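Local coordinates for protein beta sliding clamp (Streptococcus pneumoniae, PDB 2AWA) that forms a ring-shaped head-to-tail homodimer around DNA and probably tethers DNA polymerases and other proteins to it for processive replication, at residues H195-K200 with P262-L267; T370-D375 with D379-I384; I95-S100 with I125-K130; I87-S92 with L106-I111. All blocks are in the same frame, centred on the assembly; numbering follows the deposited sequence.

All four contacts are largely buried, but contact 2 differs in kind: it is a backbone-paired hairpin, whereas the other three are small patches where side chains alone meet. Contacts 1 and 2 share one antiparallel sheet, since strand 196-203 lies next to strand 379-384, and L197 N is probably hydrogen-bonded to L383 O at 2.8 Å. Contacts 3 and 4 lie about 48 to 50 Å away, centre to centre, on the opposite side of the chain's centre; both involve helix 91-100 and touch where K130 N probably bonds L88 O. Contact 4 is aliphatic-aromatic packing inside the N-terminal domain, contact 3 purely aliphatic packing at the subunit interface, and contact 1 adds a polar pair, Q199 and exposed D265.

Contact 1 (H195-K200 with P262-L267); sequences HRLSQK and PDTDRL
L197 and Q199 share the same first torsion, with CG opposite the backbone N (chi1 177° and -176°); their CB atoms already point from strand 196-200 to the loop 262-267, and this torsion carries each CG onward. The strand belongs to the antiparallel sheet that runs from the central into the C-terminal domain, and the loop is part of the connection between those domains, ending in a short 3-10 turn at 265-267. The backbones stay well apart, with 8.8 Å between L197 CA and T264 CA, so side chains make the whole contact.

L197 reaches across with a single methyl. Its CD1 lies 4.0 Å from T264 CG2 and 3.9 Å from L267 CD1, both at ordinary van der Waals distance. The turn puts these two residues on the same approach: L267 N donates to T264 O at 2.9 Å, and both CB atoms face the strand. V190 of the neighbouring strand 186-192 also packs on T264, while L383 on the other flanking strand packs on L197.

The margin is polar, an oxygen-to-oxygen approach rather than a hydrogen bond. K188 touches both Q199 and D265, whose flat ends stand almost perpendicular, the amide and carboxylate planes 83° apart. The Q199 chain is extended beyond CG, and D265, though its CB points away, brings its carboxylate back, leaving Q199 OE1 3.7 Å from D265 OD1.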
loop_
_atom_site.group_PDB
_atom_site.type_symbol
_atom_site.label_atom_id
_atom_site.label_comp_id
_atom_site.label_asym_id
_atom_site.label_seq_id
_atom_site.Cartn_x
_atom_site.Cartn_y
_atom_site.Cartn_z
ATOM N N HIS B 195 24.850 11.793 -14.391
ATOM C CA HIS B 195 24.680 12.962 -13.488
ATOM C C HIS B 195 25.294 12.734 -12.124
ATOM O O HIS B 195 25.829 13.653 -11.521
ATOM C CB HIS B 195 23.215 13.325 -13.347
ATOM C CG HIS B 195 22.587 13.708 -14.653
ATOM N ND1 HIS B 195 22.822 14.923 -15.264
ATOM C CD2 HIS B 195 21.777 13.014 -15.488
ATOM C CE1 HIS B 195 22.161 14.968 -16.405
ATOM N NE2 HIS B 195 21.521 13.823 -16.565
ATOM N N ARG B 196 25.209 11.494 -11.659
ATOM C CA ARG B 196 25.776 11.078 -10.392
ATOM C C ARG B 196 26.305 9.667 -10.563
ATOM O O ARG B 196 25.940 8.974 -11.534
ATOM C CB ARG B 196 24.740 11.153 -9.265
ATOM C CG ARG B 196 23.384 10.586 -9.599
ATOM C CD ARG B 196 23.284 9.072 -9.393
ATOM N NE ARG B 196 21.929 8.662 -9.723
ATOM C CZ ARG B 196 20.862 8.809 -8.942
ATOM N NH1 ARG B 196 20.966 9.295 -7.720
ATOM N NH2 ARG B 196 19.685 8.436 -9.397
ATOM N N LEU B 197 27.184 9.261 -9.640
ATOM C CA LEU B 197 27.905 7.991 -9.778
ATOM C C LEU B 197 28.155 7.290 -8.460
ATOM O O LEU B 197 28.381 7.929 -7.442
ATOM C CB LEU B 197 29.227 8.220 -10.522
ATOM C CG LEU B 197 30.223 7.069 -10.751
ATOM C CD1 LEU B 197 31.079 7.346 -11.975
ATOM C CD2 LEU B 197 31.136 6.850 -9.545
ATOM N N SER B 198 28.139 5.959 -8.498
ATOM C CA SER B 198 28.467 5.163 -7.330
ATOM C C SER B 198 29.489 4.061 -7.612
ATOM O O SER B 198 29.385 3.309 -8.566
ATOM C CB SER B 198 27.203 4.546 -6.755
ATOM O OG SER B 198 27.458 4.142 -5.435
ATOM N N GLN B 199 30.463 3.953 -6.728
ATOM C CA GLN B 199 31.532 3.009 -6.904
ATOM C C GLN B 199 31.859 2.333 -5.582
ATOM O O GLN B 199 32.097 3.009 -4.574
ATOM C CB GLN B 199 32.760 3.726 -7.430
ATOM C CG GLN B 199 33.888 2.780 -7.728
ATOM C CD GLN B 199 35.083 3.491 -8.269
ATOM O OE1 GLN B 199 35.354 3.451 -9.467
ATOM N NE2 GLN B 199 35.798 4.174 -7.392
ATOM N N LYS B 200 31.876 1.003 -5.607
ATOM C CA LYS B 200 32.247 0.203 -4.456
ATOM C C LYS B 200 33.342 -0.766 -4.891
ATOM O O LYS B 200 33.221 -1.415 -5.924
ATOM C CB LYS B 200 31.020 -0.554 -3.941
ATOM C CG LYS B 200 31.273 -1.550 -2.807
ATOM C CD LYS B 200 31.823 -0.879 -1.554
ATOM C CE LYS B 200 32.033 -1.889 -0.403
ATOM N NZ LYS B 200 30.765 -2.622 -0.024
ATOM N N PRO B 262 31.692 3.128 -20.087
ATOM C CA PRO B 262 32.664 4.224 -20.139
ATOM C C PRO B 262 33.703 4.124 -19.042
ATOM O O PRO B 262 33.403 3.628 -17.974
ATOM C CB PRO B 262 31.811 5.461 -19.903
ATOM C CG PRO B 262 30.410 5.010 -20.042
ATOM C CD PRO B 262 30.364 3.607 -19.667
ATOM N N ASP B 263 34.911 4.593 -19.318
ATOM C CA ASP B 263 35.969 4.669 -18.329
ATOM C C ASP B 263 35.560 5.687 -17.276
ATOM O O ASP B 263 35.531 6.887 -17.526
ATOM C CB ASP B 263 37.273 5.083 -19.004
ATOM C CG ASP B 263 38.442 5.242 -18.027
ATOM O OD1 ASP B 263 38.279 5.873 -16.951
ATOM O OD2 ASP B 263 39.553 4.765 -18.372
ATOM N N THR B 264 35.255 5.190 -16.089
ATOM C CA THR B 264 34.761 6.008 -15.005
ATOM C C THR B 264 35.859 6.515 -14.054
ATOM O O THR B 264 35.647 7.485 -13.331
ATOM C CB THR B 264 33.666 5.247 -14.238
ATOM O OG1 THR B 264 34.073 3.884 -14.013
ATOM C CG2 THR B 264 32.398 5.244 -15.050
ATOM N N ASP B 265 37.029 5.896 -14.074
ATOM C CA ASP B 265 38.112 6.267 -13.157
ATOM C C ASP B 265 38.531 7.740 -13.319
ATOM O O ASP B 265 38.766 8.428 -12.326
ATOM C CB ASP B 265 39.320 5.330 -13.341
ATOM C CG ASP B 265 39.128 3.945 -12.682
ATOM O OD1 ASP B 265 38.103 3.696 -11.995
ATOM O OD2 ASP B 265 40.034 3.090 -12.841
ATOM N N ARG B 266 38.600 8.224 -14.561
ATOM C CA ARG B 266 38.934 9.628 -14.839
ATOM C C ARG B 266 37.957 10.603 -14.179
ATOM O O ARG B 266 38.306 11.764 -13.945
ATOM C CB ARG B 266 38.987 9.909 -16.362
ATOM C CG ARG B 266 37.640 9.713 -17.132
ATOM C CD ARG B 266 37.560 10.460 -18.513
ATOM N NE ARG B 266 36.181 10.486 -19.058
ATOM C CZ ARG B 266 35.310 11.508 -18.951
ATOM N NH1 ARG B 266 35.642 12.650 -18.340
ATOM N NH2 ARG B 266 34.085 11.403 -19.468
ATOM N N LEU B 267 36.736 10.147 -13.891
ATOM C CA LEU B 267 35.685 11.041 -13.405
ATOM C C LEU B 267 35.860 11.483 -11.969
ATOM O O LEU B 267 35.260 12.476 -11.565
ATOM C CB LEU B 267 34.321 10.377 -13.542
ATOM C CG LEU B 267 33.909 9.967 -14.956
ATOM C CD1 LEU B 267 32.455 9.486 -14.989
ATOM C CD2 LEU B 267 34.102 11.132 -15.906
#

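Contact 2 (T370-D375 with D379-I384)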
loop_
_atom_site.group_PDB
_atom_site.type_symbol
_atom_site.label_atom_id
_atom_site.label_comp_id
_atom_site.label_asym_id
_atom_site.label_seq_id
_atom_site.Cartn_x
_atom_site.Cartn_y
_atom_site.Cartn_z
ATOM N N THR B 370 32.438 14.808 -4.169
ATOM C CA THR B 370 32.455 13.405 -3.709
ATOM C C THR B 370 31.820 13.229 -2.328
ATOM O O THR B 370 31.840 14.144 -1.533
ATOM C CB THR B 370 33.877 12.843 -3.631
ATOM O OG1 THR B 370 34.646 13.618 -2.716
ATOM C CG2 THR B 370 34.538 12.874 -4.974
ATOM N N LEU B 371 31.269 12.044 -2.057
ATOM C CA LEU B 371 30.781 11.695 -0.721
ATOM C C LEU B 371 31.281 10.313 -0.340
ATOM O O LEU B 371 31.070 9.364 -1.097
ATOM C CB LEU B 371 29.263 11.614 -0.660
ATOM C CG LEU B 371 28.338 12.734 -1.077
ATOM C CD1 LEU B 371 28.163 12.779 -2.597
ATOM C CD2 LEU B 371 27.022 12.480 -0.399
ATOM N N VAL B 372 31.867 10.201 0.851
ATOM C CA VAL B 372 32.310 8.915 1.414
ATOM C C VAL B 372 31.789 8.760 2.838
ATOM O O VAL B 372 31.519 9.752 3.514
ATOM C CB VAL B 372 33.866 8.781 1.464
ATOM C CG1 VAL B 372 34.475 8.950 0.077
ATOM C CG2 VAL B 372 34.463 9.797 2.409
ATOM N N PRO B 373 31.646 7.513 3.298
ATOM C CA PRO B 373 31.387 7.330 4.712
ATOM C C PRO B 373 32.608 7.723 5.519
ATOM O O PRO B 373 33.741 7.369 5.164
ATOM C CB PRO B 373 31.082 5.833 4.846
ATOM C CG PRO B 373 31.595 5.201 3.622
ATOM C CD PRO B 373 31.686 6.245 2.559
ATOM N N ALA B 374 32.364 8.472 6.591
ATOM C CA ALA B 374 33.438 8.986 7.433
ATOM C C ALA B 374 33.887 7.946 8.451
ATOM O O ALA B 374 33.066 7.188 8.997
ATOM C CB ALA B 374 32.992 10.253 8.137
ATOM N N ASP B 375 35.199 7.938 8.697
ATOM C CA ASP B 375 35.829 7.083 9.705
ATOM C C ASP B 375 35.594 5.584 9.434
ATOM O O ASP B 375 35.052 4.874 10.280
ATOM C CB ASP B 375 35.350 7.487 11.116
ATOM N N ASP B 379 35.847 1.114 0.890
ATOM C CA ASP B 379 36.198 1.829 -0.344
ATOM C C ASP B 379 34.928 2.104 -1.167
ATOM O O ASP B 379 34.704 1.557 -2.255
ATOM C CB ASP B 379 37.230 1.036 -1.149
ATOM C CG ASP B 379 37.912 1.877 -2.213
ATOM O OD1 ASP B 379 37.319 2.889 -2.659
ATOM O OD2 ASP B 379 39.043 1.530 -2.601
ATOM N N PHE B 380 34.093 2.964 -0.599
ATOM C CA PHE B 380 32.768 3.249 -1.123
ATOM C C PHE B 380 32.714 4.741 -1.379
ATOM O O PHE B 380 32.793 5.537 -0.452
ATOM C CB PHE B 380 31.682 2.782 -0.140
ATOM C CG PHE B 380 30.275 3.133 -0.556
ATOM C CD1 PHE B 380 29.913 3.193 -1.906
ATOM C CD2 PHE B 380 29.303 3.404 0.411
ATOM C CE1 PHE B 380 28.627 3.530 -2.276
ATOM C CE2 PHE B 380 28.013 3.724 0.043
ATOM C CZ PHE B 380 27.670 3.793 -1.305
HETATM N N MSE B 381 32.580 5.081 -2.657
HETATM C CA MSE B 381 32.833 6.403 -3.211
HETATM C C MSE B 381 31.649 6.828 -4.107
HETATM O O MSE B 381 31.184 6.059 -4.931
HETATM C CB MSE B 381 34.111 6.287 -4.050
HETATM C CG MSE B 381 34.290 7.305 -5.188
HETATM SE SE MSE B 381 34.764 9.036 -4.457
HETATM C CE MSE B 381 36.639 8.596 -3.721
ATOM N N GLN B 382 31.154 8.044 -3.941
ATOM C CA GLN B 382 30.083 8.544 -4.791
ATOM C C GLN B 382 30.409 9.931 -5.290
ATOM O O GLN B 382 31.206 10.636 -4.681
ATOM C CB GLN B 382 28.759 8.571 -4.038
ATOM C CG GLN B 382 28.319 7.218 -3.570
ATOM C CD GLN B 382 27.049 7.272 -2.769
ATOM O OE1 GLN B 382 25.968 7.434 -3.320
ATOM N NE2 GLN B 382 27.169 7.122 -1.456
ATOM N N LEU B 383 29.763 10.293 -6.400
ATOM C CA LEU B 383 29.943 11.569 -7.094
ATOM C C LEU B 383 28.591 12.152 -7.480
ATOM O O LEU B 383 27.702 11.426 -7.894
ATOM C CB LEU B 383 30.704 11.383 -8.406
ATOM C CG LEU B 383 32.199 11.294 -8.430
ATOM C CD1 LEU B 383 32.631 11.064 -9.859
ATOM C CD2 LEU B 383 32.800 12.565 -7.895
ATOM N N ILE B 384 28.490 13.472 -7.400
ATOM C CA ILE B 384 27.298 14.192 -7.773
ATOM C C ILE B 384 27.695 15.447 -8.519
ATOM O O ILE B 384 28.500 16.248 -8.039
ATOM C CB ILE B 384 26.473 14.602 -6.546
ATOM C CG1 ILE B 384 25.900 13.361 -5.876
ATOM C CG2 ILE B 384 25.343 15.505 -6.967
ATOM C CD1 ILE B 384 25.219 13.643 -4.567
HETATM O O HOH W 1 29.882 6.858 -0.401
#
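T370 and L383 face each other as a non-hydrogen-bonded antiparallel pair, their side chains side by side and pointing the same way, with T370 CG2 3.4 Å from L383 CD2. The strand segments run at 153° to each other with axes 4.7 Å apart, the geometry of neighbouring sheet strands. The next pair, L371 and Q382, is hydrogen-bonded: L371 N donates to Q382 O at 3.0 Å, and Q382 N returns a bond to L371 O at 3.1 Å.

Packing is tight at this end on both faces. Beside T370, the selenium of selenomethionine M381 lies 3.9 Å from T370 CG2, brought there by a chain bent at chi2 and chi3. On the face of L371 and Q382, L371 CD1 meets I384 CD1 at 3.6 Å, and helix 343-351 packs on both leucine and isoleucine through S349.

Toward the turn the side-chain packing is sparser. V372 CG1 and M381 CE are 4.4 Å apart, both residues are partly exposed, and D375 and D379 are exposed. P373, having no N-H to give, sets its CD 3.3 Å from F380 O instead. A water adds to the pairing: it donates to L371 O and, weakly, to F380 O, accepts from Q382 NE2, and sits over the F380 ring. Q382 NE2 also bonds S349 O.

Antiparallel neighbours joined by a short connection form a beta hairpin, here set into the sheet shared by the central and C-terminal domains.

Contact 3 (I95-S100 with I125-K130)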
loop_
_atom_site.group_PDB
_atom_site.type_symbol
_atom_site.label_atom_id
_atom_site.label_comp_id
_atom_site.label_asym_id
_atom_site.label_seq_id
_atom_site.Cartn_x
_atom_site.Cartn_y
_atom_site.Cartn_z
ATOM N N ILE B 95 -1.384 -18.981 -8.492
ATOM C CA ILE B 95 -0.842 -18.604 -7.190
ATOM C C ILE B 95 -1.907 -18.106 -6.232
ATOM O O ILE B 95 -1.931 -18.536 -5.086
ATOM C CB ILE B 95 0.305 -17.591 -7.307
ATOM C CG1 ILE B 95 1.528 -18.318 -7.879
ATOM C CG2 ILE B 95 0.630 -16.994 -5.938
ATOM C CD1 ILE B 95 2.722 -17.437 -8.226
ATOM N N ASN B 96 -2.787 -17.222 -6.695
ATOM C CA ASN B 96 -3.935 -16.813 -5.883
ATOM C C ASN B 96 -4.798 -17.969 -5.410
ATOM O O ASN B 96 -5.300 -17.952 -4.288
ATOM C CB ASN B 96 -4.848 -15.851 -6.652
ATOM C CG ASN B 96 -4.322 -14.469 -6.669
ATOM O OD1 ASN B 96 -3.851 -13.971 -5.656
ATOM N ND2 ASN B 96 -4.394 -13.824 -7.819
ATOM N N VAL B 97 -5.006 -18.947 -6.281
ATOM C CA VAL B 97 -5.900 -20.041 -5.973
ATOM C C VAL B 97 -5.272 -20.923 -4.905
ATOM O O VAL B 97 -5.922 -21.241 -3.915
ATOM C CB VAL B 97 -6.243 -20.858 -7.239
ATOM C CG1 VAL B 97 -6.774 -22.259 -6.878
ATOM C CG2 VAL B 97 -7.235 -20.101 -8.080
ATOM N N VAL B 98 -4.017 -21.318 -5.112
ATOM C CA VAL B 98 -3.325 -22.134 -4.131
ATOM C C VAL B 98 -3.393 -21.448 -2.772
ATOM O O VAL B 98 -3.818 -22.018 -1.778
ATOM C CB VAL B 98 -1.847 -22.340 -4.522
ATOM C CG1 VAL B 98 -1.038 -22.847 -3.337
ATOM C CG2 VAL B 98 -1.724 -23.290 -5.719
ATOM N N SER B 99 -2.969 -20.196 -2.753
ATOM C CA SER B 99 -3.008 -19.374 -1.563
ATOM C C SER B 99 -4.382 -19.401 -0.855
ATOM O O SER B 99 -4.457 -19.310 0.371
ATOM C CB SER B 99 -2.617 -17.953 -1.955
ATOM O OG SER B 99 -2.865 -17.063 -0.902
ATOM N N SER B 100 -5.462 -19.532 -1.620
ATOM C CA SER B 100 -6.804 -19.571 -1.055
ATOM C C SER B 100 -7.224 -20.932 -0.463
ATOM O O SER B 100 -8.244 -21.012 0.202
ATOM C CB SER B 100 -7.814 -19.186 -2.131
ATOM O OG SER B 100 -8.056 -20.283 -3.001
ATOM N N ILE B 125 -10.696 -27.727 -6.884
ATOM C CA ILE B 125 -10.595 -26.617 -7.814
ATOM C C ILE B 125 -9.777 -27.033 -9.037
ATOM O O ILE B 125 -8.592 -27.392 -8.928
ATOM C CB ILE B 125 -9.974 -25.344 -7.176
ATOM C CG1 ILE B 125 -10.802 -24.885 -5.977
ATOM C CG2 ILE B 125 -9.901 -24.207 -8.207
ATOM C CD1 ILE B 125 -10.448 -23.497 -5.478
ATOM N N THR B 126 -10.434 -26.935 -10.194
ATOM C CA THR B 126 -9.921 -27.395 -11.468
ATOM C C THR B 126 -9.566 -26.180 -12.282
ATOM O O THR B 126 -10.394 -25.314 -12.474
ATOM C CB THR B 126 -10.992 -28.221 -12.195
ATOM O OG1 THR B 126 -11.291 -29.377 -11.410
ATOM C CG2 THR B 126 -10.533 -28.657 -13.567
ATOM N N LEU B 127 -8.330 -26.103 -12.741
ATOM C CA LEU B 127 -7.897 -24.983 -13.540
ATOM C C LEU B 127 -7.471 -25.469 -14.911
ATOM O O LEU B 127 -6.945 -26.548 -15.038
ATOM C CB LEU B 127 -6.721 -24.292 -12.858
ATOM C CG LEU B 127 -6.936 -23.750 -11.441
ATOM C CD1 LEU B 127 -5.600 -23.485 -10.785
ATOM C CD2 LEU B 127 -7.756 -22.499 -11.484
ATOM N N LYS B 128 -7.693 -24.647 -15.929
ATOM C CA LYS B 128 -7.292 -24.945 -17.298
ATOM C C LYS B 128 -5.840 -24.505 -17.542
ATOM O O LYS B 128 -5.486 -23.342 -17.355
ATOM C CB LYS B 128 -8.255 -24.249 -18.271
ATOM C CG LYS B 128 -7.999 -24.500 -19.759
ATOM C CD LYS B 128 -8.182 -25.963 -20.153
ATOM C CE LYS B 128 -7.917 -26.171 -21.635
ATOM N NZ LYS B 128 -8.256 -27.561 -22.069
ATOM N N GLY B 129 -4.997 -25.445 -17.943
ATOM C CA GLY B 129 -3.603 -25.137 -18.254
ATOM C C GLY B 129 -3.303 -25.261 -19.732
ATOM O O GLY B 129 -4.204 -25.332 -20.555
ATOM N N LYS B 130 -2.023 -25.303 -20.058
ATOM C CA LYS B 130 -1.578 -25.401 -21.434
ATOM C C LYS B 130 -0.474 -26.437 -21.526
ATOM O O LYS B 130 0.298 -26.615 -20.588
ATOM C CB LYS B 130 -1.042 -24.050 -21.923
ATOM C CG LYS B 130 -2.094 -23.002 -22.237
ATOM C CD LYS B 130 -1.521 -21.609 -22.103
ATOM C CE LYS B 130 -2.559 -20.543 -22.369
ATOM N NZ LYS B 130 -2.852 -20.415 -23.824
#
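V97, on the helix, and I125, on the strand, have the closest CA atoms of the two segments, yet these stand 8.3 Å apart, a spacing that puts helix 95-100 over strand 125-128 as a separate packing layer and excludes backbone pairing between them.

One valine bridges that gap by dividing its two methyls between two partners. At a chi1 of 161°, V97 holds CG1 opposite its own N and CG2 opposite its carbonyl carbon, so the branches diverge along the strand. CG1 goes to I125, 3.9 Å from its CG2 and 4.1 Å from its CD1, and is thus held against both arms of the isoleucine. CG2 goes to L127, where the approach to CD2 is a looser 4.2 Å. In both pairs the side chains reach toward each other and meet tip to tip. I125 and L127 are two apart in the strand and therefore present the same face to the helix, with T126 between them directed elsewhere. All three touching residues are buried, and the interaction is entirely aliphatic.

Around this patch, L118 of strand 115-120 packs on both V97 and L127, and F93 and F94 of the same helix 91-100 also touch L127. Strand 123-128 is the last of its sheet within the chain; residues I125 to L127 pair antiparallel with a strand of the second subunit, and L292 of the second subunit, from its helix 280-294, packs on V97.

Contact 4 (I87-S92 with L106-I111); sequences ILLEAS and LDFKEI
F108 offers its CZ to two aliphatic side chains, I87 and L89, in the N-terminal domain of the processivity ring, whose fold pairs two antiparallel sheets with two helices, 20-31 and 91-100. L89 CD1 comes to 4.0 Å from F108 CZ, approaching the ring obliquely and from the direction opposite to the phenylalanine. I87 CG2 sits at the ring edge, near its plane, 4.2 Å from F108 CZ. I87 uses its other branch for a second partner. With CG1 opposite the backbone N, it carries CD1 away from the ring toward E110, whose chain is extended from CB to the carboxylate. The two side chains pass obliquely, an aliphatic tip against a polar end, with I87 CD1 4.0 Å from E110 OE2.

This is packing between sheets: strand 87-90 ends one and strand 106-111 lies inside the other, and the two segments cross at 111° with their axes 10.6 Å apart. F108 crosses much of that distance with CG opposite its backbone N (chi1 -170°), meeting I87 and L89 from the other sheet.

The next shell fixes the participants. I87 and L89 are held in register by backbone hydrogen bonds to I48 and V46 of strand 45-50. The F108 ring is stacked with that of F16, and I116 and L118 of strand 115-120 also pack on it. I14 packs on both I87 and F108, and it also supplies the glutamate's stronger partner: E110 OE1 accepts a hydrogen bond from I14 N.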
loop_
_atom_site.group_PDB
_atom_site.type_symbol
_atom_site.label_atom_id
_atom_site.label_comp_id
_atom_site.label_asym_id
_atom_site.label_seq_id
_atom_site.Cartn_x
_atom_site.Cartn_y
_atom_site.Cartn_z
ATOM N N ILE B 87 3.355 -29.087 -17.315
ATOM C CA ILE B 87 2.175 -28.268 -17.594
ATOM C C ILE B 87 2.474 -26.773 -17.410
ATOM O O ILE B 87 3.412 -26.400 -16.706
ATOM C CB ILE B 87 0.965 -28.714 -16.673
ATOM C CG1 ILE B 87 -0.396 -28.287 -17.238
ATOM C CG2 ILE B 87 1.134 -28.205 -15.248
ATOM C CD1 ILE B 87 -0.793 -29.064 -18.457
ATOM N N LEU B 88 1.659 -25.938 -18.054
ATOM C CA LEU B 88 1.692 -24.501 -17.870
ATOM C C LEU B 88 0.417 -23.995 -17.217
ATOM O O LEU B 88 -0.671 -24.413 -17.593
ATOM C CB LEU B 88 1.809 -23.820 -19.219
ATOM C CG LEU B 88 3.039 -24.217 -20.006
ATOM C CD1 LEU B 88 3.130 -23.370 -21.266
ATOM C CD2 LEU B 88 4.278 -24.069 -19.146
ATOM N N LEU B 89 0.553 -23.074 -16.262
ATOM C CA LEU B 89 -0.605 -22.396 -15.684
ATOM C C LEU B 89 -0.365 -20.891 -15.657
ATOM O O LEU B 89 0.766 -20.445 -15.508
ATOM C CB LEU B 89 -0.848 -22.900 -14.277
ATOM C CG LEU B 89 -1.232 -24.374 -14.156
ATOM C CD1 LEU B 89 -0.860 -24.945 -12.800
ATOM C CD2 LEU B 89 -2.717 -24.525 -14.421
ATOM N N GLU B 90 -1.418 -20.103 -15.818
ATOM C CA GLU B 90 -1.276 -18.660 -15.663
ATOM C C GLU B 90 -0.895 -18.388 -14.222
ATOM O O GLU B 90 -1.615 -18.745 -13.289
ATOM C CB GLU B 90 -2.540 -17.929 -16.044
ATOM C CG GLU B 90 -2.850 -18.031 -17.533
ATOM C CD GLU B 90 -1.929 -17.183 -18.418
ATOM O OE1 GLU B 90 -1.191 -16.318 -17.884
ATOM O OE2 GLU B 90 -1.964 -17.374 -19.662
ATOM N N ALA B 91 0.265 -17.777 -14.054
ATOM C CA ALA B 91 0.914 -17.723 -12.765
ATOM C C ALA B 91 0.135 -16.945 -11.714
ATOM O O ALA B 91 -0.124 -17.472 -10.654
ATOM C CB ALA B 91 2.363 -17.194 -12.916
ATOM N N SER B 92 -0.240 -15.704 -11.979
ATOM C CA SER B 92 -0.983 -14.921 -10.970
ATOM C C SER B 92 -2.181 -15.674 -10.445
ATOM O O SER B 92 -2.314 -15.883 -9.241
ATOM C CB SER B 92 -1.469 -13.605 -11.537
ATOM O OG SER B 92 -0.402 -12.709 -11.613
ATOM N N LEU B 106 -1.796 -30.279 -0.250
ATOM C CA LEU B 106 -2.723 -30.292 -1.362
ATOM C C LEU B 106 -2.366 -31.306 -2.421
ATOM O O LEU B 106 -1.200 -31.662 -2.592
ATOM C CB LEU B 106 -2.813 -28.901 -1.978
ATOM C CG LEU B 106 -1.648 -28.399 -2.825
ATOM C CD1 LEU B 106 -1.928 -28.586 -4.308
ATOM C CD2 LEU B 106 -1.433 -26.936 -2.533
ATOM N N ASP B 107 -3.397 -31.756 -3.130
ATOM C CA ASP B 107 -3.235 -32.700 -4.211
ATOM C C ASP B 107 -3.234 -31.980 -5.541
ATOM O O ASP B 107 -4.075 -31.144 -5.785
ATOM C CB ASP B 107 -4.352 -33.734 -4.192
ATOM C CG ASP B 107 -3.935 -35.033 -4.848
ATOM O OD1 ASP B 107 -3.294 -35.857 -4.162
ATOM O OD2 ASP B 107 -4.227 -35.215 -6.052
ATOM N N PHE B 108 -2.278 -32.319 -6.393
ATOM C CA PHE B 108 -2.125 -31.706 -7.701
ATOM C C PHE B 108 -2.217 -32.831 -8.725
ATOM O O PHE B 108 -1.255 -33.578 -8.892
ATOM C CB PHE B 108 -0.753 -31.028 -7.765
ATOM C CG PHE B 108 -0.540 -30.153 -8.973
ATOM C CD1 PHE B 108 -0.472 -30.701 -10.255
ATOM C CD2 PHE B 108 -0.349 -28.784 -8.821
ATOM C CE1 PHE B 108 -0.254 -29.912 -11.351
ATOM C CE2 PHE B 108 -0.125 -27.969 -9.939
ATOM C CZ PHE B 108 -0.076 -28.534 -11.201
ATOM N N LYS B 109 -3.364 -32.962 -9.397
ATOM C CA LYS B 109 -3.572 -34.056 -10.374
ATOM C C LYS B 109 -3.960 -33.549 -11.751
ATOM O O LYS B 109 -5.002 -32.917 -11.911
ATOM C CB LYS B 109 -4.653 -35.040 -9.904
ATOM C CG LYS B 109 -4.814 -36.242 -10.842
ATOM C CD LYS B 109 -5.812 -37.283 -10.336
ATOM C CE LYS B 109 -6.047 -38.363 -11.403
ATOM N NZ LYS B 109 -7.233 -39.240 -11.140
ATOM N N GLU B 110 -3.124 -33.840 -12.741
ATOM C CA GLU B 110 -3.458 -33.559 -14.135
ATOM C C GLU B 110 -4.495 -34.556 -14.640
ATOM O O GLU B 110 -4.484 -35.722 -14.257
ATOM C CB GLU B 110 -2.212 -33.612 -15.049
ATOM C CG GLU B 110 -2.508 -33.312 -16.532
ATOM C CD GLU B 110 -1.276 -33.256 -17.416
ATOM O OE1 GLU B 110 -0.141 -33.494 -16.938
ATOM O OE2 GLU B 110 -1.456 -32.987 -18.621
ATOM N N ILE B 111 -5.371 -34.073 -15.515
ATOM C CA ILE B 111 -6.369 -34.889 -16.175
ATOM C C ILE B 111 -6.503 -34.503 -17.663
ATOM O O ILE B 111 -5.723 -33.699 -18.185
ATOM C CB ILE B 111 -7.738 -34.769 -15.452
ATOM C CG1 ILE B 111 -8.323 -33.355 -15.608
ATOM C CG2 ILE B 111 -7.599 -35.151 -13.980
ATOM C CD1 ILE B 111 -9.828 -33.294 -15.427
#